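Side-chain contacts in phosphoribulokinase 1 (Rhodobacter sphaeroides, PDB 1A7J), which catalyses the ATP-dependent phosphorylation of D-ribulose 5-phosphate to D-ribulose 1,5-bisphosphate, a step of the Calvin cycle: residues E73-K78 against G132-V137; V83-G88 against A145-L150. One frame throughout, in Å; residues are numbered along the deposited sequence.

In the fold
From the N terminus, the chain reaches E73-K78, where a loop turns into helix 77-90, and then V83-G88 further along that helix. Strand 127-132 ends at G132 and runs on into the loop through V137, which comes back against E73-K78 and closes interaction 1 across 53 intervening residues. The same connection continues to A145-L150, where interaction 2 closes a loop of 56 residues just as strand 150-156 begins. The two loops cross, since their segments alternate along the chain. A probable backbone hydrogen bond from A145 N to V137 O joins the contacts directly. Together they fasten helix 77-90, first at its start and then along its length, to one connection of the P-loop-type sheet.

Interaction 1: residues E73-K78 against G132-V137; sequences EANELK and GLHGAV
L77 and H134 mark the closest backbone approach, with CA atoms 8.1 Å apart, as the start of a helix faces a loop and side chains bridge the gap. H134 holds its CG beside the backbone N, opposite the carbonyl carbon (chi1 -68°), which carries the imidazole across to N75. The two side chains cross at about a right angle: N75 ND2 comes obliquely to H134 CE1 at 3.6 Å, with the amide plane inclined 52° to the ring. This is a van der Waals contact; the polar link runs through a water that donates to N75 OD1 at 2.9 Å and hydrogen-bonds H134 ND1 at 3.0 Å. N75 ND2 also donates to S71 O, and H134 NE2 is hydrogen-bonded to F70 O, which probably limits rotation of both flat groups. Were this asparagine an alanine, the water would probably lose its acceptor, and S71 O this donor. On the helix side, L77 CD2 meets H134 CB at 4.1 Å, while L77 CD1 and V137 CG1 meet tip to tip at 3.8 Å. N75 lies about 8 Å, side chain to side chain, from catalytic-site residue D42. The contact seats the N-terminal end of helix 77-90, with E76 at its N-cap position, against the loop leaving strand 127-132, with I195 of helix 180-195 also packed on H134.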
loop_
_atom_site.group_PDB
_atom_site.type_symbol
_atom_site.label_atom_id
_atom_site.label_comp_id
_atom_site.label_asym_id
_atom_site.label_seq_id
_atom_site.Cartn_x
_atom_site.Cartn_y
_atom_site.Cartn_z
ATOM N N GLU A 73 16.764 -1.627 -0.048
ATOM C CA GLU A 73 17.800 -1.782 -1.063
ATOM C C GLU A 73 17.192 -2.311 -2.337
ATOM O O GLU A 73 17.786 -2.200 -3.400
ATOM C CB GLU A 73 18.896 -2.756 -0.623
ATOM C CG GLU A 73 19.401 -2.567 0.779
ATOM C CD GLU A 73 18.682 -3.466 1.759
ATOM O OE1 GLU A 73 18.778 -4.711 1.625
ATOM O OE2 GLU A 73 17.986 -2.923 2.641
ATOM N N ALA A 74 16.040 -2.953 -2.224
ATOM C CA ALA A 74 15.411 -3.528 -3.401
ATOM C C ALA A 74 14.449 -2.547 -4.045
ATOM O O ALA A 74 13.590 -2.955 -4.819
ATOM C CB ALA A 74 14.689 -4.821 -3.048
ATOM N N ASN A 75 14.588 -1.255 -3.731
ATOM C CA ASN A 75 13.640 -0.276 -4.254
ATOM C C ASN A 75 14.254 1.070 -4.608
ATOM O O ASN A 75 15.039 1.629 -3.859
ATOM C CB ASN A 75 12.498 -0.082 -3.255
ATOM C CG ASN A 75 11.600 -1.291 -3.168
ATOM O OD1 ASN A 75 10.691 -1.448 -3.969
ATOM N ND2 ASN A 75 11.890 -2.189 -2.227
ATOM N N GLU A 76 13.801 1.629 -5.714
ATOM C CA GLU A 76 14.265 2.930 -6.131
ATOM C C GLU A 76 13.712 3.986 -5.191
ATOM O O GLU A 76 12.933 4.858 -5.584
ATOM C CB GLU A 76 13.814 3.196 -7.567
ATOM C CG GLU A 76 14.603 2.434 -8.607
ATOM C CD GLU A 76 16.104 2.600 -8.436
ATOM O OE1 GLU A 76 16.551 3.609 -7.838
ATOM O OE2 GLU A 76 16.857 1.737 -8.918
ATOM N N LEU A 77 14.136 3.940 -3.942
ATOM C CA LEU A 77 13.421 4.697 -2.940
ATOM C C LEU A 77 13.552 6.204 -3.092
ATOM O O LEU A 77 12.541 6.898 -3.096
ATOM C CB LEU A 77 13.837 4.250 -1.537
ATOM C CG LEU A 77 12.988 3.192 -0.815
ATOM C CD1 LEU A 77 12.803 3.624 0.623
ATOM C CD2 LEU A 77 11.630 3.047 -1.471
ATOM N N LYS A 78 14.770 6.702 -3.305
ATOM C CA LYS A 78 14.994 8.152 -3.370
ATOM C C LYS A 78 14.511 8.781 -4.674
ATOM O O LYS A 78 14.287 9.988 -4.744
ATOM C CB LYS A 78 16.468 8.490 -3.148
ATOM N N GLY A 132 1.348 1.318 -2.590
ATOM C CA GLY A 132 2.319 0.236 -2.488
ATOM C C GLY A 132 2.787 -0.036 -1.088
ATOM O O GLY A 132 2.135 0.378 -0.151
ATOM N N LEU A 133 3.917 -0.724 -0.947
ATOM C CA LEU A 133 4.507 -1.001 0.366
ATOM C C LEU A 133 5.439 0.056 0.965
ATOM O O LEU A 133 5.995 -0.171 2.039
ATOM C CB LEU A 133 5.280 -2.326 0.357
ATOM C CG LEU A 133 4.723 -3.706 -0.005
ATOM C CD1 LEU A 133 3.300 -3.656 -0.442
ATOM C CD2 LEU A 133 5.571 -4.242 -1.121
ATOM N N HIS A 134 5.693 1.153 0.250
ATOM C CA HIS A 134 6.622 2.176 0.747
ATOM C C HIS A 134 6.170 3.632 0.577
ATOM O O HIS A 134 7.012 4.528 0.489
ATOM C CB HIS A 134 8.004 1.983 0.113
ATOM C CG HIS A 134 8.723 0.734 0.554
ATOM N ND1 HIS A 134 8.782 -0.401 -0.222
ATOM C CD2 HIS A 134 9.470 0.468 1.656
ATOM C CE1 HIS A 134 9.536 -1.309 0.372
ATOM N NE2 HIS A 134 9.966 -0.808 1.513
ATOM N N GLY A 135 4.879 3.886 0.813
ATOM C CA GLY A 135 4.331 5.241 0.784
ATOM C C GLY A 135 4.416 6.085 2.048
ATOM O O GLY A 135 3.887 7.196 2.118
ATOM N N ALA A 136 5.101 5.570 3.059
ATOM C CA ALA A 136 5.329 6.332 4.267
ATOM C C ALA A 136 6.692 5.954 4.866
ATOM O O ALA A 136 6.967 6.197 6.052
ATOM C CB ALA A 136 4.211 6.090 5.242
ATOM N N VAL A 137 7.609 5.514 4.011
ATOM C CA VAL A 137 8.940 5.218 4.497
ATOM C C VAL A 137 9.575 6.435 5.131
ATOM O O VAL A 137 9.631 7.516 4.536
ATOM C CB VAL A 137 9.848 4.766 3.390
ATOM C CG1 VAL A 137 11.187 4.463 3.949
ATOM C CG2 VAL A 137 9.306 3.549 2.743
HETATM O O HOH W 1 8.097 -0.452 -3.095
#

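Interaction 2: residues V83-G88 against A145-L150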
loop_
_atom_site.group_PDB
_atom_site.type_symbol
_atom_site.label_atom_id
_atom_site.label_comp_id
_atom_site.label_asym_id
_atom_site.label_seq_id
_atom_site.Cartn_x
_atom_site.Cartn_y
_atom_site.Cartn_z
ATOM N N VAL A 83 10.353 12.145 -6.830
ATOM C CA VAL A 83 9.096 12.369 -7.552
ATOM C C VAL A 83 7.991 12.951 -6.671
ATOM O O VAL A 83 7.234 13.818 -7.107
ATOM C CB VAL A 83 8.581 11.090 -8.212
ATOM C CG1 VAL A 83 7.236 11.337 -8.812
ATOM C CG2 VAL A 83 9.516 10.673 -9.314
ATOM N N PHE A 84 7.921 12.496 -5.426
ATOM C CA PHE A 84 6.993 13.066 -4.471
ATOM C C PHE A 84 7.354 14.521 -4.203
ATOM O O PHE A 84 6.477 15.380 -4.171
ATOM C CB PHE A 84 7.037 12.275 -3.171
ATOM C CG PHE A 84 6.108 11.101 -3.142
ATOM C CD1 PHE A 84 5.564 10.598 -4.311
ATOM C CD2 PHE A 84 5.679 10.579 -1.927
ATOM C CE1 PHE A 84 4.582 9.611 -4.268
ATOM C CE2 PHE A 84 4.714 9.595 -1.878
ATOM C CZ PHE A 84 4.154 9.115 -3.047
ATOM N N ARG A 85 8.655 14.791 -4.071
ATOM C CA ARG A 85 9.222 16.151 -4.016
ATOM C C ARG A 85 8.779 17.016 -5.205
ATOM O O ARG A 85 8.368 18.162 -5.038
ATOM C CB ARG A 85 10.756 16.068 -4.011
ATOM C CG ARG A 85 11.472 16.998 -3.045
ATOM C CD ARG A 85 12.582 16.256 -2.291
ATOM N NE ARG A 85 13.927 16.583 -2.765
ATOM C CZ ARG A 85 14.730 15.739 -3.415
ATOM N NH1 ARG A 85 14.234 14.668 -4.018
ATOM N NH2 ARG A 85 16.007 16.055 -3.605
ATOM N N GLU A 86 8.855 16.444 -6.403
ATOM C CA GLU A 86 8.581 17.161 -7.643
ATOM C C GLU A 86 7.103 17.433 -7.860
ATOM O O GLU A 86 6.733 18.493 -8.351
ATOM C CB GLU A 86 9.122 16.375 -8.831
ATOM C CG GLU A 86 9.690 17.229 -9.917
ATOM C CD GLU A 86 10.852 16.566 -10.599
ATOM O OE1 GLU A 86 12.001 16.706 -10.092
ATOM O OE2 GLU A 86 10.607 15.908 -11.640
ATOM N N TYR A 87 6.251 16.471 -7.527
ATOM C CA TYR A 87 4.819 16.701 -7.623
ATOM C C TYR A 87 4.409 17.874 -6.754
ATOM O O TYR A 87 3.791 18.812 -7.232
ATOM C CB TYR A 87 4.037 15.479 -7.192
ATOM C CG TYR A 87 2.605 15.576 -7.610
ATOM C CD1 TYR A 87 2.232 15.249 -8.898
ATOM C CD2 TYR A 87 1.646 16.129 -6.770
ATOM C CE1 TYR A 87 0.948 15.463 -9.347
ATOM C CE2 TYR A 87 0.353 16.351 -7.210
ATOM C CZ TYR A 87 0.012 16.011 -8.500
ATOM O OH TYR A 87 -1.276 16.172 -8.948
ATOM N N GLY A 88 4.830 17.848 -5.499
ATOM C CA GLY A 88 4.477 18.902 -4.566
ATOM C C GLY A 88 4.636 20.302 -5.123
ATOM O O GLY A 88 3.679 21.067 -5.164
ATOM N N ALA A 145 7.368 9.699 4.152
ATOM C CA ALA A 145 6.142 10.048 4.876
ATOM C C ALA A 145 5.905 11.564 4.865
ATOM O O ALA A 145 4.816 12.039 4.536
ATOM C CB ALA A 145 6.201 9.536 6.305
ATOM N N GLY A 146 6.998 12.306 5.005
ATOM C CA GLY A 146 6.935 13.742 5.191
ATOM C C GLY A 146 6.449 14.544 4.011
ATOM O O GLY A 146 6.175 15.728 4.165
ATOM N N LEU A 147 6.271 13.915 2.857
ATOM C CA LEU A 147 5.909 14.671 1.669
ATOM C C LEU A 147 4.480 14.454 1.209
ATOM O O LEU A 147 4.091 14.948 0.154
ATOM C CB LEU A 147 6.853 14.343 0.518
ATOM C CG LEU A 147 8.352 14.668 0.598
ATOM C CD1 LEU A 147 8.951 14.267 -0.739
ATOM C CD2 LEU A 147 8.631 16.151 0.874
ATOM N N ALA A 148 3.708 13.706 1.992
ATOM C CA ALA A 148 2.359 13.294 1.598
ATOM C C ALA A 148 1.333 13.838 2.582
ATOM O O ALA A 148 1.453 13.608 3.782
ATOM C CB ALA A 148 2.285 11.771 1.558
ATOM N N ASP A 149 0.293 14.494 2.082
ATOM C CA ASP A 149 -0.640 15.193 2.972
ATOM C C ASP A 149 -1.670 14.260 3.576
ATOM O O ASP A 149 -2.419 14.646 4.473
ATOM C CB ASP A 149 -1.370 16.320 2.244
ATOM C CG ASP A 149 -0.434 17.235 1.512
ATOM O OD1 ASP A 149 0.063 16.804 0.441
ATOM O OD2 ASP A 149 -0.187 18.362 2.009
ATOM N N LEU A 150 -1.789 13.073 3.004
ATOM C CA LEU A 150 -2.652 12.058 3.576
ATOM C C LEU A 150 -1.961 10.722 3.397
ATOM O O LEU A 150 -1.415 10.436 2.342
ATOM C CB LEU A 150 -4.012 12.070 2.880
ATOM C CG LEU A 150 -5.156 11.231 3.458
ATOM C CD1 LEU A 150 -5.443 11.611 4.902
ATOM C CD2 LEU A 150 -6.391 11.464 2.609
#
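L147 reaches over to the helix and sets one methyl, CD1, against F84 and R85. Its CG lies beside the backbone N (chi1 -63°), and CD1 continues the chain fully extended from CA (chi2 -177°), so that a single branch makes the approach. That methyl meets F84 CB at 3.7 Å and sits 3.4 Å from R85 N, with R85 CB a little further off at 4.1 Å. It therefore rests on the helix backbone where two successive residues join, not on the phenyl ring. The F84 ring itself turns aside from the leucine and in against the sheet, packing on I7, I39 and L128 of three different strands. R85 leads away in the other sense: its CB touches the leucine, but the rest of its chain is poorly ordered and touches a crystal neighbour, so its course is doubtful. L147 thus lies between a buried aromatic and an exposed arginine, touching each only near its root. L147 is presented by a tight turn in which A148 N bonds A145 O at 3.2 Å; just beyond it, backbone bonds from D149 to I7 and from L150 to S9 bring the chain into the sheet. No hydrogen bond or salt bridge crosses between the segments, so the grip is apolar and carries little directional demand: across these segments the attachment comes down to one methyl, at a partly exposed margin away from the catalytic and nucleotide sites, while the F84 ring anchors the helix to the sheet.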